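Local structure of predicted ATPase involved in replication control, Cdc46/Mcm family (Methanopyrus kandleri AV19, 3F8T) at residues I36-F42 and V56-L62; L28-V32 and L66-I70; V77-R82 and P94-F98; R104-V108 and L118-E122. The protein is an archaeal MCM homolog that probably binds ATP and single-stranded DNA and may act as a replicative helicase. The protein carries 2 engineered substitutions. All coordinates share one frame; numbering follows the deposited sequence.

Interaction 1. Residues I36-F42 and V56-L62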
loop_
_atom_site.group_PDB
_atom_site.type_symbol
_atom_site.label_atom_id
_atom_site.label_comp_id
_atom_site.label_asym_id
_atom_site.label_seq_id
_atom_site.Cartn_x
_atom_site.Cartn_y
_atom_site.Cartn_z
ATOM N N ILE A 36 -1.432 7.585 38.921
ATOM C CA ILE A 36 -1.563 8.286 37.630
ATOM C C ILE A 36 -1.131 9.754 37.712
ATOM O O ILE A 36 -0.329 10.227 36.897
ATOM C CB ILE A 36 -3.009 8.176 37.051
ATOM C CG1 ILE A 36 -3.285 6.732 36.586
ATOM C CG2 ILE A 36 -3.198 9.181 35.896
ATOM C CD1 ILE A 36 -4.767 6.435 36.183
ATOM N N VAL A 37 -1.656 10.470 38.697
ATOM C CA VAL A 37 -1.384 11.891 38.862
ATOM C C VAL A 37 0.076 12.184 39.246
ATOM O O VAL A 37 0.583 13.276 38.989
ATOM C CB VAL A 37 -2.385 12.509 39.878
ATOM C CG1 VAL A 37 -1.988 13.902 40.259
ATOM C CG2 VAL A 37 -3.779 12.500 39.268
ATOM N N ARG A 38 0.744 11.204 39.849
ATOM C CA ARG A 38 2.155 11.339 40.205
ATOM C C ARG A 38 3.109 11.254 39.008
ATOM O O ARG A 38 4.276 11.637 39.123
ATOM C CB ARG A 38 2.555 10.275 41.232
ATOM C CG ARG A 38 2.121 10.515 42.666
ATOM C CD ARG A 38 2.555 9.289 43.450
ATOM N NE ARG A 38 2.145 9.241 44.854
ATOM C CZ ARG A 38 1.980 8.098 45.526
ATOM N NH1 ARG A 38 2.155 6.934 44.914
ATOM N NH2 ARG A 38 1.610 8.107 46.801
ATOM N N THR A 39 2.630 10.738 37.874
ATOM C CA THR A 39 3.484 10.554 36.702
ATOM C C THR A 39 3.945 11.890 36.124
ATOM O O THR A 39 3.214 12.892 36.191
ATOM C CB THR A 39 2.794 9.728 35.584
ATOM O OG1 THR A 39 1.604 10.392 35.151
ATOM C CG2 THR A 39 2.450 8.319 36.067
ATOM N N GLU A 40 5.152 11.901 35.555
ATOM C CA GLU A 40 5.688 13.122 34.937
ATOM C C GLU A 40 4.824 13.567 33.764
ATOM O O GLU A 40 4.488 14.744 33.669
ATOM C CB GLU A 40 7.148 12.961 34.495
ATOM C CG GLU A 40 7.960 14.244 34.689
ATOM C CD GLU A 40 9.159 14.359 33.751
ATOM O OE1 GLU A 40 9.767 13.314 33.401
ATOM O OE2 GLU A 40 9.492 15.506 33.355
ATOM N N SER A 41 4.442 12.616 32.905
ATOM C CA SER A 41 3.574 12.875 31.738
ATOM C C SER A 41 2.330 13.650 32.143
ATOM O O SER A 41 1.987 14.671 31.538
ATOM C CB SER A 41 3.152 11.559 31.063
ATOM O OG SER A 41 2.564 10.637 31.993
ATOM N N PHE A 42 1.676 13.162 33.190
ATOM C CA PHE A 42 0.433 13.742 33.656
ATOM C C PHE A 42 0.606 15.133 34.238
ATOM O O PHE A 42 -0.137 16.040 33.865
ATOM C CB PHE A 42 -0.254 12.844 34.687
ATOM C CG PHE A 42 -1.665 13.239 34.966
ATOM C CD1 PHE A 42 -2.704 12.717 34.208
ATOM C CD2 PHE A 42 -1.958 14.146 35.968
ATOM C CE1 PHE A 42 -4.021 13.081 34.457
ATOM C CE2 PHE A 42 -3.271 14.517 36.222
ATOM C CZ PHE A 42 -4.298 13.987 35.459
ATOM N N VAL A 56 -1.940 13.996 29.208
ATOM C CA VAL A 56 -1.333 12.782 28.670
ATOM C C VAL A 56 -0.913 11.848 29.793
ATOM O O VAL A 56 -0.254 12.267 30.746
ATOM C CB VAL A 56 -0.098 13.122 27.767
ATOM C CG1 VAL A 56 0.782 11.907 27.551
ATOM C CG2 VAL A 56 -0.550 13.674 26.416
ATOM N N LEU A 57 -1.315 10.585 29.690
ATOM C CA LEU A 57 -0.812 9.557 30.593
ATOM C C LEU A 57 0.062 8.594 29.814
ATOM O O LEU A 57 -0.421 7.887 28.949
ATOM C CB LEU A 57 -1.950 8.792 31.295
ATOM C CG LEU A 57 -1.565 7.548 32.130
ATOM C CD1 LEU A 57 -0.560 7.862 33.255
ATOM C CD2 LEU A 57 -2.807 6.900 32.714
ATOM N N ASP A 58 1.355 8.586 30.135
ATOM C CA ASP A 58 2.278 7.629 29.550
ATOM C C ASP A 58 2.353 6.432 30.484
ATOM O O ASP A 58 2.928 6.508 31.588
ATOM C CB ASP A 58 3.665 8.245 29.323
ATOM C CG ASP A 58 4.562 7.351 28.483
ATOM O OD1 ASP A 58 4.549 6.133 28.713
ATOM O OD2 ASP A 58 5.287 7.854 27.594
ATOM N N LEU A 59 1.752 5.333 30.031
ATOM C CA LEU A 59 1.615 4.110 30.814
ATOM C C LEU A 59 2.930 3.444 31.200
ATOM O O LEU A 59 2.977 2.667 32.157
ATOM C CB LEU A 59 0.724 3.114 30.056
ATOM C CG LEU A 59 -0.728 3.584 29.891
ATOM C CD1 LEU A 59 -1.507 2.651 28.961
ATOM C CD2 LEU A 59 -1.413 3.703 31.259
ATOM N N ARG A 60 4.002 3.741 30.467
ATOM C CA ARG A 60 5.326 3.187 30.800
ATOM C C ARG A 60 5.865 3.806 32.077
ATOM O O ARG A 60 6.839 3.300 32.653
ATOM C CB ARG A 60 6.336 3.493 29.704
ATOM C CG ARG A 60 6.001 3.003 28.350
ATOM C CD ARG A 60 6.318 4.177 27.433
ATOM N NE ARG A 60 6.381 3.834 26.044
ATOM C CZ ARG A 60 6.110 4.683 25.059
ATOM N NH1 ARG A 60 5.715 5.935 25.307
ATOM N NH2 ARG A 60 6.213 4.255 23.822
ATOM N N GLU A 61 5.257 4.915 32.496
ATOM C CA GLU A 61 5.669 5.626 33.712
ATOM C C GLU A 61 5.061 4.980 34.961
ATOM O O GLU A 61 5.309 5.436 36.079
ATOM C CB GLU A 61 5.321 7.130 33.634
ATOM C CG GLU A 61 6.190 7.902 32.621
ATOM C CD GLU A 61 5.828 9.382 32.427
ATOM O OE1 GLU A 61 4.931 9.920 33.113
ATOM O OE2 GLU A 61 6.475 10.028 31.565
ATOM N N LEU A 62 4.288 3.909 34.750
ATOM C CA LEU A 62 3.638 3.153 35.821
ATOM C C LEU A 62 4.086 1.688 35.887
ATOM O O LEU A 62 4.575 1.130 34.900
ATOM C CB LEU A 62 2.114 3.181 35.634
ATOM C CG LEU A 62 1.443 4.552 35.725
ATOM C CD1 LEU A 62 -0.009 4.462 35.369
ATOM C CD2 LEU A 62 1.601 5.126 37.128
HETATM O O HOH W 1 9.086 10.536 32.112
#

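Interaction 2. Residues L28-V32 and L66-I70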
loop_
_atom_site.group_PDB
_atom_site.type_symbol
_atom_site.label_atom_id
_atom_site.label_comp_id
_atom_site.label_asym_id
_atom_site.label_seq_id
_atom_site.Cartn_x
_atom_site.Cartn_y
_atom_site.Cartn_z
ATOM N N LEU A 28 -13.038 3.506 40.929
ATOM C CA LEU A 28 -11.609 3.191 40.835
ATOM C C LEU A 28 -10.970 3.092 42.210
ATOM O O LEU A 28 -11.272 3.910 43.077
ATOM C CB LEU A 28 -10.870 4.289 40.052
ATOM C CG LEU A 28 -11.286 4.490 38.597
ATOM C CD1 LEU A 28 -10.541 5.669 38.028
ATOM C CD2 LEU A 28 -11.003 3.216 37.799
ATOM N N PRO A 29 -10.065 2.121 42.403
ATOM C CA PRO A 29 -9.254 2.132 43.625
ATOM C C PRO A 29 -8.513 3.453 43.672
ATOM O O PRO A 29 -7.979 3.892 42.647
ATOM C CB PRO A 29 -8.264 0.988 43.403
ATOM C CG PRO A 29 -8.919 0.095 42.416
ATOM C CD PRO A 29 -9.728 0.985 41.523
ATOM N N THR A 30 -8.507 4.100 44.832
ATOM C CA THR A 30 -7.812 5.381 44.989
ATOM C C THR A 30 -6.352 5.352 44.489
ATOM O O THR A 30 -5.898 6.299 43.845
ATOM C CB THR A 30 -7.895 5.912 46.449
ATOM O OG1 THR A 30 -9.273 6.090 46.800
ATOM C CG2 THR A 30 -7.201 7.250 46.574
ATOM N N ARG A 31 -5.632 4.270 44.771
ATOM C CA ARG A 31 -4.224 4.175 44.356
ATOM C C ARG A 31 -4.020 4.298 42.831
ATOM O O ARG A 31 -3.025 4.878 42.378
ATOM C CB ARG A 31 -3.546 2.920 44.925
ATOM C CG ARG A 31 -4.152 1.589 44.511
ATOM C CD ARG A 31 -3.242 0.393 44.892
ATOM N NE ARG A 31 -2.028 0.326 44.069
ATOM C CZ ARG A 31 -1.996 -0.093 42.802
ATOM N NH1 ARG A 31 -3.111 -0.493 42.190
ATOM N NH2 ARG A 31 -0.847 -0.106 42.139
ATOM N N VAL A 32 -4.959 3.764 42.048
ATOM C CA VAL A 32 -4.917 3.915 40.593
ATOM C C VAL A 32 -4.774 5.384 40.222
ATOM O O VAL A 32 -3.859 5.742 39.467
ATOM C CB VAL A 32 -6.153 3.275 39.883
ATOM C CG1 VAL A 32 -6.188 3.623 38.371
ATOM C CG2 VAL A 32 -6.141 1.777 40.072
ATOM N N LEU A 66 -0.107 -2.407 36.661
ATOM C CA LEU A 66 -1.032 -1.271 36.707
ATOM C C LEU A 66 -1.313 -0.723 35.306
ATOM O O LEU A 66 -2.466 -0.421 34.982
ATOM C CB LEU A 66 -0.515 -0.150 37.627
ATOM C CG LEU A 66 -1.418 1.085 37.749
ATOM C CD1 LEU A 66 -2.868 0.756 38.160
ATOM C CD2 LEU A 66 -0.834 2.159 38.673
ATOM N N ALA A 67 -0.266 -0.593 34.490
ATOM C CA ALA A 67 -0.405 -0.139 33.108
ATOM C C ALA A 67 -1.423 -1.038 32.395
ATOM O O ALA A 67 -2.346 -0.574 31.726
ATOM C CB ALA A 67 0.972 -0.178 32.393
ATOM N N SER A 68 -1.248 -2.336 32.575
ATOM C CA SER A 68 -2.130 -3.335 32.005
ATOM C C SER A 68 -3.570 -3.189 32.510
ATOM O O SER A 68 -4.511 -3.228 31.717
ATOM C CB SER A 68 -1.583 -4.722 32.339
ATOM O OG SER A 68 -2.356 -5.707 31.700
ATOM N N TRP A 69 -3.741 -3.011 33.818
ATOM C CA TRP A 69 -5.072 -2.866 34.423
ATOM C C TRP A 69 -5.773 -1.634 33.852
ATOM O O TRP A 69 -6.976 -1.655 33.563
ATOM C CB TRP A 69 -4.946 -2.719 35.943
ATOM C CG TRP A 69 -6.274 -2.799 36.662
ATOM C CD1 TRP A 69 -6.856 -3.926 37.188
ATOM C CD2 TRP A 69 -7.174 -1.721 36.925
ATOM N NE1 TRP A 69 -8.069 -3.609 37.769
ATOM C CE2 TRP A 69 -8.289 -2.263 37.623
ATOM C CE3 TRP A 69 -7.148 -0.345 36.657
ATOM C CZ2 TRP A 69 -9.372 -1.476 38.032
ATOM C CZ3 TRP A 69 -8.219 0.441 37.067
ATOM C CH2 TRP A 69 -9.322 -0.130 37.756
ATOM N N ILE A 70 -5.008 -0.553 33.710
ATOM C CA ILE A 70 -5.553 0.703 33.212
ATOM C C ILE A 70 -6.045 0.542 31.774
ATOM O O ILE A 70 -7.158 0.966 31.453
ATOM C CB ILE A 70 -4.534 1.868 33.348
ATOM C CG1 ILE A 70 -4.357 2.232 34.827
ATOM C CG2 ILE A 70 -5.013 3.092 32.564
ATOM C CD1 ILE A 70 -3.227 3.231 35.104
#

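Interaction 3. Residues V77-R82 and P94-F98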
loop_
_atom_site.group_PDB
_atom_site.type_symbol
_atom_site.label_atom_id
_atom_site.label_comp_id
_atom_site.label_asym_id
_atom_site.label_seq_id
_atom_site.Cartn_x
_atom_site.Cartn_y
_atom_site.Cartn_z
ATOM N N VAL A 77 -11.281 4.740 33.527
ATOM C CA VAL A 77 -10.186 5.679 33.824
ATOM C C VAL A 77 -10.302 6.977 33.040
ATOM O O VAL A 77 -10.187 8.065 33.601
ATOM C CB VAL A 77 -8.820 5.015 33.598
ATOM C CG1 VAL A 77 -7.653 6.026 33.781
ATOM C CG2 VAL A 77 -8.681 3.822 34.531
ATOM N N GLU A 78 -10.548 6.865 31.741
ATOM C CA GLU A 78 -10.616 8.049 30.894
ATOM C C GLU A 78 -11.594 9.147 31.394
ATOM O O GLU A 78 -11.207 10.302 31.458
ATOM C CB GLU A 78 -10.872 7.643 29.433
ATOM C CG GLU A 78 -10.556 8.723 28.409
ATOM C CD GLU A 78 -11.757 9.587 28.101
ATOM O OE1 GLU A 78 -12.842 9.307 28.650
ATOM O OE2 GLU A 78 -11.618 10.551 27.312
ATOM N N PRO A 79 -12.876 8.808 31.702
ATOM C CA PRO A 79 -13.736 9.884 32.244
ATOM C C PRO A 79 -13.305 10.417 33.614
ATOM O O PRO A 79 -13.564 11.595 33.926
ATOM C CB PRO A 79 -15.124 9.228 32.327
ATOM C CG PRO A 79 -14.869 7.791 32.354
ATOM C CD PRO A 79 -13.630 7.559 31.526
ATOM N N ALA A 80 -12.663 9.574 34.426
ATOM C CA ALA A 80 -12.122 10.032 35.724
ATOM C C ALA A 80 -11.064 11.103 35.502
ATOM O O ALA A 80 -11.064 12.148 36.157
ATOM C CB ALA A 80 -11.528 8.869 36.501
ATOM N N LEU A 81 -10.158 10.828 34.567
ATOM C CA LEU A 81 -9.117 11.780 34.192
ATOM C C LEU A 81 -9.716 13.050 33.603
ATOM O O LEU A 81 -9.325 14.141 33.981
ATOM C CB LEU A 81 -8.101 11.123 33.244
ATOM C CG LEU A 81 -7.355 9.919 33.834
ATOM C CD1 LEU A 81 -6.302 9.378 32.869
ATOM C CD2 LEU A 81 -6.716 10.273 35.193
ATOM N N ARG A 82 -10.689 12.917 32.700
ATOM C CA ARG A 82 -11.384 14.101 32.183
ATOM C C ARG A 82 -11.964 14.961 33.317
ATOM O O ARG A 82 -11.860 16.197 33.294
ATOM C CB ARG A 82 -12.478 13.711 31.183
ATOM C CG ARG A 82 -11.949 13.432 29.769
ATOM C CD ARG A 82 -13.055 13.454 28.712
ATOM N NE ARG A 82 -13.650 12.132 28.539
ATOM C CZ ARG A 82 -14.803 11.739 29.078
ATOM N NH1 ARG A 82 -15.253 10.503 28.864
ATOM N NH2 ARG A 82 -15.519 12.579 29.822
ATOM N N PRO A 94 -12.252 18.923 27.876
ATOM C CA PRO A 94 -11.270 18.064 28.534
ATOM C C PRO A 94 -10.865 16.939 27.594
ATOM O O PRO A 94 -11.718 16.173 27.144
ATOM C CB PRO A 94 -12.033 17.509 29.752
ATOM C CG PRO A 94 -13.357 18.234 29.783
ATOM C CD PRO A 94 -13.612 18.671 28.380
ATOM N N ARG A 95 -9.580 16.863 27.270
ATOM C CA ARG A 95 -9.099 15.802 26.402
ATOM C C ARG A 95 -7.978 15.036 27.078
ATOM O O ARG A 95 -7.092 15.622 27.705
ATOM C CB ARG A 95 -8.654 16.353 25.045
ATOM C CG ARG A 95 -9.694 17.253 24.380
ATOM C CD ARG A 95 -9.814 17.013 22.866
ATOM N NE ARG A 95 -8.579 17.190 22.091
ATOM C CZ ARG A 95 -7.686 18.171 22.236
ATOM N NH1 ARG A 95 -7.854 19.128 23.140
ATOM N NH2 ARG A 95 -6.613 18.196 21.456
ATOM N N VAL A 96 -8.051 13.715 26.959
ATOM C CA VAL A 96 -7.087 12.817 27.574
ATOM C C VAL A 96 -6.500 11.904 26.507
ATOM O O VAL A 96 -7.215 11.388 25.643
ATOM C CB VAL A 96 -7.735 11.989 28.729
ATOM C CG1 VAL A 96 -6.815 10.861 29.182
ATOM C CG2 VAL A 96 -8.076 12.902 29.909
ATOM N N ARG A 97 -5.185 11.728 26.559
ATOM C CA ARG A 97 -4.499 10.839 25.641
ATOM C C ARG A 97 -3.694 9.839 26.453
ATOM O O ARG A 97 -3.224 10.149 27.554
ATOM C CB ARG A 97 -3.575 11.630 24.709
ATOM C CG ARG A 97 -4.287 12.646 23.789
ATOM C CD ARG A 97 -5.151 11.974 22.708
ATOM N NE ARG A 97 -5.755 12.950 21.800
ATOM C CZ ARG A 97 -7.039 13.310 21.812
ATOM N NH1 ARG A 97 -7.886 12.773 22.680
ATOM N NH2 ARG A 97 -7.481 14.209 20.938
ATOM N N PHE A 98 -3.544 8.642 25.911
ATOM C CA PHE A 98 -2.698 7.645 26.527
ATOM C C PHE A 98 -1.541 7.338 25.584
ATOM O O PHE A 98 -1.723 7.248 24.363
ATOM C CB PHE A 98 -3.484 6.367 26.839
ATOM C CG PHE A 98 -4.666 6.571 27.755
ATOM C CD1 PHE A 98 -5.910 6.948 27.240
ATOM C CD2 PHE A 98 -4.547 6.350 29.129
ATOM C CE1 PHE A 98 -7.021 7.123 28.085
ATOM C CE2 PHE A 98 -5.652 6.517 29.984
ATOM C CZ PHE A 98 -6.884 6.910 29.458
HETATM O O HOH W 2 -9.909 12.244 25.849
#

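Interaction 4. Residues R104-V108 and L118-E122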
loop_
_atom_site.group_PDB
_atom_site.type_symbol
_atom_site.label_atom_id
_atom_site.label_comp_id
_atom_site.label_asym_id
_atom_site.label_seq_id
_atom_site.Cartn_x
_atom_site.Cartn_y
_atom_site.Cartn_z
ATOM N N ARG A 104 0.501 -6.148 24.214
ATOM C CA ARG A 104 -0.671 -6.977 23.913
ATOM C C ARG A 104 -1.925 -6.179 23.536
ATOM O O ARG A 104 -2.868 -6.741 22.973
ATOM C CB ARG A 104 -0.978 -7.944 25.067
ATOM C CG ARG A 104 -1.305 -7.267 26.369
ATOM C CD ARG A 104 -1.957 -8.199 27.380
ATOM N NE ARG A 104 -3.393 -8.349 27.149
ATOM C CZ ARG A 104 -4.298 -8.472 28.118
ATOM N NH1 ARG A 104 -3.921 -8.434 29.392
ATOM N NH2 ARG A 104 -5.585 -8.610 27.815
ATOM N N PHE A 105 -1.938 -4.879 23.844
ATOM C CA PHE A 105 -3.084 -4.023 23.507
ATOM C C PHE A 105 -2.907 -3.320 22.150
ATOM O O PHE A 105 -3.792 -2.573 21.705
ATOM C CB PHE A 105 -3.347 -2.987 24.610
ATOM C CG PHE A 105 -3.684 -3.594 25.952
ATOM C CD1 PHE A 105 -2.675 -3.925 26.851
ATOM C CD2 PHE A 105 -5.007 -3.830 26.313
ATOM C CE1 PHE A 105 -2.986 -4.496 28.102
ATOM C CE2 PHE A 105 -5.323 -4.394 27.553
ATOM C CZ PHE A 105 -4.301 -4.722 28.444
ATOM N N ARG A 106 -1.770 -3.556 21.502
ATOM C CA ARG A 106 -1.452 -2.890 20.225
ATOM C C ARG A 106 -1.751 -3.784 19.022
ATOM O O ARG A 106 -1.551 -5.002 19.081
ATOM C CB ARG A 106 0.019 -2.464 20.177
ATOM C CG ARG A 106 0.456 -1.526 21.293
ATOM C CD ARG A 106 1.793 -0.880 20.965
ATOM N NE ARG A 106 2.496 -0.442 22.168
ATOM C CZ ARG A 106 3.469 0.469 22.189
ATOM N NH1 ARG A 106 3.861 1.066 21.063
ATOM N NH2 ARG A 106 4.047 0.798 23.344
ATOM N N ARG A 107 -2.215 -3.166 17.935
ATOM C CA ARG A 107 -2.528 -3.866 16.685
ATOM C C ARG A 107 -3.419 -5.084 16.909
ATOM O O ARG A 107 -3.118 -6.184 16.442
ATOM C CB ARG A 107 -1.242 -4.267 15.958
ATOM C CG ARG A 107 -0.384 -3.083 15.555
ATOM C CD ARG A 107 0.979 -3.540 15.055
ATOM N NE ARG A 107 1.853 -2.395 14.825
ATOM C CZ ARG A 107 2.725 -1.914 15.712
ATOM N NH1 ARG A 107 2.870 -2.486 16.909
ATOM N NH2 ARG A 107 3.460 -0.854 15.393
ATOM N N VAL A 108 -4.507 -4.863 17.639
ATOM C CA VAL A 108 -5.457 -5.904 18.009
ATOM C C VAL A 108 -6.170 -6.446 16.767
ATOM O O VAL A 108 -6.721 -5.694 15.964
ATOM C CB VAL A 108 -6.475 -5.376 19.059
ATOM C CG1 VAL A 108 -7.678 -6.290 19.176
ATOM C CG2 VAL A 108 -5.799 -5.212 20.418
ATOM N N LEU A 118 -8.552 0.148 26.314
ATOM C CA LEU A 118 -7.715 0.972 25.454
ATOM C C LEU A 118 -6.886 0.050 24.575
ATOM O O LEU A 118 -6.195 -0.855 25.074
ATOM C CB LEU A 118 -6.775 1.846 26.300
ATOM C CG LEU A 118 -5.697 2.622 25.531
ATOM C CD1 LEU A 118 -6.325 3.787 24.782
ATOM C CD2 LEU A 118 -4.661 3.100 26.526
ATOM N N ILE A 119 -6.960 0.273 23.270
ATOM C CA ILE A 119 -6.249 -0.551 22.303
ATOM C C ILE A 119 -5.776 0.308 21.132
ATOM O O ILE A 119 -6.219 1.451 20.981
ATOM C CB ILE A 119 -7.147 -1.718 21.748
ATOM C CG1 ILE A 119 -8.212 -1.187 20.775
ATOM C CG2 ILE A 119 -7.789 -2.519 22.908
ATOM C CD1 ILE A 119 -8.782 -2.223 19.837
ATOM N N SER A 120 -4.897 -0.252 20.296
ATOM C CA SER A 120 -4.724 0.305 18.952
ATOM C C SER A 120 -5.100 -0.740 17.906
ATOM O O SER A 120 -5.010 -1.953 18.159
ATOM C CB SER A 120 -3.307 0.850 18.720
ATOM O OG SER A 120 -2.413 -0.164 18.314
ATOM N N ILE A 121 -5.590 -0.260 16.768
ATOM C CA ILE A 121 -5.736 -1.092 15.577
ATOM C C ILE A 121 -4.868 -0.504 14.476
ATOM O O ILE A 121 -4.521 0.678 14.516
ATOM C CB ILE A 121 -7.220 -1.230 15.111
ATOM C CG1 ILE A 121 -7.850 0.124 14.732
ATOM C CG2 ILE A 121 -8.028 -1.956 16.177
ATOM C CD1 ILE A 121 -9.185 0.011 13.958
ATOM N N GLU A 122 -4.518 -1.331 13.497
ATOM C CA GLU A 122 -3.804 -0.843 12.345
ATOM C C GLU A 122 -4.334 -1.524 11.093
ATOM O O GLU A 122 -4.514 -2.745 11.071
ATOM C CB GLU A 122 -2.313 -1.115 12.513
ATOM C CG GLU A 122 -1.433 -0.552 11.403
ATOM C CD GLU A 122 0.017 -0.905 11.635
ATOM O OE1 GLU A 122 0.360 -2.094 11.505
ATOM O OE2 GLU A 122 0.806 -0.003 11.977
HETATM O O HOH W 3 -4.938 -4.112 14.255
#

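Interaction 1. Residues I36-F42 and V56-L62
Glu61 reaches from its 3-10 turn to the start of helix 40-47, where Thr39 and Ser41 receive it. Glu61 CB lies 3.9 Å from Thr39 CG2. CG stands anti to the carbonyl carbon (chi1 -70°), and with the chain extended beyond it the carboxylate arrives beside Ser41. There Glu61 OE1 is gripped twice: Ser41 N donates over 2.7 Å to the syn lone pair in a nearly straight bond (165°), while Ser41 OG donates to OE1, also over 2.7 Å, from above the carboxylate plane. OE2 accepts a hydrogen bond from a water that also donates to Glu40 OE1, bridging the two acids, both exposed. Ser41 OG in turn accepts from Asp58 N at 3.0 Å, so a single hydroxyl ties the helix start both to the strand end and to the acid. Putting a valine in place of Ser41 would probably leave Asp58 N without its acceptor and Glu61 OE1 held by the backbone alone. Beneath this polar layer Thr39 CG2 presses tightly on Leu62 CD2 at 3.5 Å, and Leu57 CD2 meets Ile36 CG1 at 3.9 Å on the buried side. The arrangement is a helix N-terminus with Thr39 at the N-cap, its OG1 weakly bonded to Phe42 N; the Glu61 carboxylate also accepts from the first turn at Ser41 N. Beside it, Asp58 OD1 accepts from Arg60 N, an Asx turn.

Interaction 2. Residues L28-V32 and L66-I70
The indole of Trp69 meets Leu28, Pro29 and Val32. Leu28 CD2 lies at the ring edge, in its plane, 3.7 Å from Trp69 CH2. Pro29 comes from the opposite direction and sets its CD obliquely against the same carbon, 3.9 Å from Trp69 CH2. Val32 crosses the indole at about a right angle, its CG2 3.9 Å from Trp69 CZ3 and also slanted to the ring plane. The ring stacks as well with His73, just past the end of helix 64-72. Trp69 has CG anti to the backbone N (chi1 -170°), which carries the six-membered ring out to the start of helix 30-37. With an alanine here, Leu28 CD2 and Pro29 CD would probably lose their aromatic partner and a gap would open beside Val32. The other flat group is the Arg31 guanidinium, approached obliquely by Leu66 CD2, 4.1 Å from Arg31 NH2; its charge is paired with Glu35. Leu66 also sends CD1 to Val32 CG2 at 3.9 Å, and Val32 CG1 meets Ile70 CG1 at 4.2 Å, so this valine is wedged among three side chains of helix 64-72. The contact thus joins the first turn of helix 30-37 to helix 64-72 by apolar packing, while helix 74-88 supplies Val77 to both Leu28 and Ile70, and Leu59 and Leu62, which follow strand 55-58, also cover Ile70.

Interaction 3. Residues V77-R82 and P94-F98
Leu81 packs on Val96 within a beta-alpha-beta crossover: the chain leaves strand 55-58, passes through helices 64-72 and 74-88, and returns as strand 96-99, parallel to the first and next to it. Here the second of those helices packs on the returning strand. The axes of segment 77-82 of the helix and of strand 96-98 come within 9.1 Å at an angle of 134°, close enough for their side chains to touch. Leu81 and Val96 cross at about a right angle, with Leu81 CB 3.8 Å from Val96 CG2. Leu81 CD1 goes on to Phe98 CE2 at 4.1 Å, meeting the ring obliquely. The edge of that ring is taken by Val77 CG1 and by Glu78 CG, the latter 3.9 Å from Phe98 CE1, and Leu57 of the neighbouring strand also touches Phe98. At the far end Arg82 lays its aliphatic part against the proline that precedes the strand, with Arg82 CD 3.4 Å from Pro94 O.

Glu78 therefore serves two purposes. Its CG packs at the edge of the phenyl ring, while a bend at chi2 (-91°) turns the carboxylate along its own helix toward Arg82, one turn on, to form a salt bridge. Arg82 NE donates to Glu78 OE2 over 2.9 Å, with the oxygen near the guanidinium plane, and one face of the guanidinium rests on Pro79 CA. Glu78 OE2 also accepts a hydrogen bond from a water 2.8 Å away, and this same water accepts from Val96 N at 2.6 Å, linking acid and strand backbone.

Interaction 4. Residues R104-V108 and L118-E122
Ser120 holds the passing chain at Phe105, Arg107 and Val108, and this is the tight half of the contact. Ser120 N donates to Phe105 O over 2.9 Å in the carbonyl plane, and the same oxygen is approached by Ile119 CA at 3.2 Å. On the return side Val108 N gives a nearly straight bond (168°) to Ser120 O, 3.0 Å away. Between them Arg107 N donates to Ser120 OG, also over 3.0 Å. Arg107 has the left-handed backbone conformation, and the two successive amides of Arg107 and Val108 thus both find acceptors on one residue. Ser120 OG is placed between its backbone N and carbonyl carbon (chi1 85°), and it is bonded further to Glu162 of strand 160-168. Below, Val108 CG2 packs on Ile119 CB at 4.0 Å, while Phe105 leans its CD2 to within 3.4 Å of Leu118 O, a buried carbonyl that finds no hydrogen-bond partner.

The outer end is looser. Arg107 and Glu122 run side by side, but their salt bridge is long, 3.7 Å from Arg107 NE to Glu122 OE1. The carboxylate oxygen lies near the guanidinium plane at its edge, although the two planes are 67° apart, and Glu122 has Arg160 as a second partner. A water lies 2.9 Å from Val108 O and accepts from Glu122 N. The chemistry implies that directional bonds to the Ser120 backbone and hydroxyl hold this loop beside strand 118-130, probably of the OB fold, while the exposed Arg107 probably contributes a weaker, more adaptable attraction.

Interactions 1, 2 and 3 lie within the N-terminal domain and share one core, their centres about 12 to 14 Å apart. Interaction 1 is nested in the loop closed by interaction 2, and they touch where Leu62 CD1 meets Ile70 CD1 at 3.5 Å. Interactions 1 and 3 reach the same two-stranded sheet, with Leu57 N probably hydrogen-bonded to Arg97 O at 2.9 Å; Leu28 CD1 touches Ala80 CB at 3.7 Å between interactions 2 and 3. Interaction 4, with its centre 18 to 19 Å from the others, leads into the OB fold: Phe98 CB touches Leu118 CD2 at 3.5 Å, and Phe105 rests on Ser68. All four contacts lie on the same side of the chain's centre.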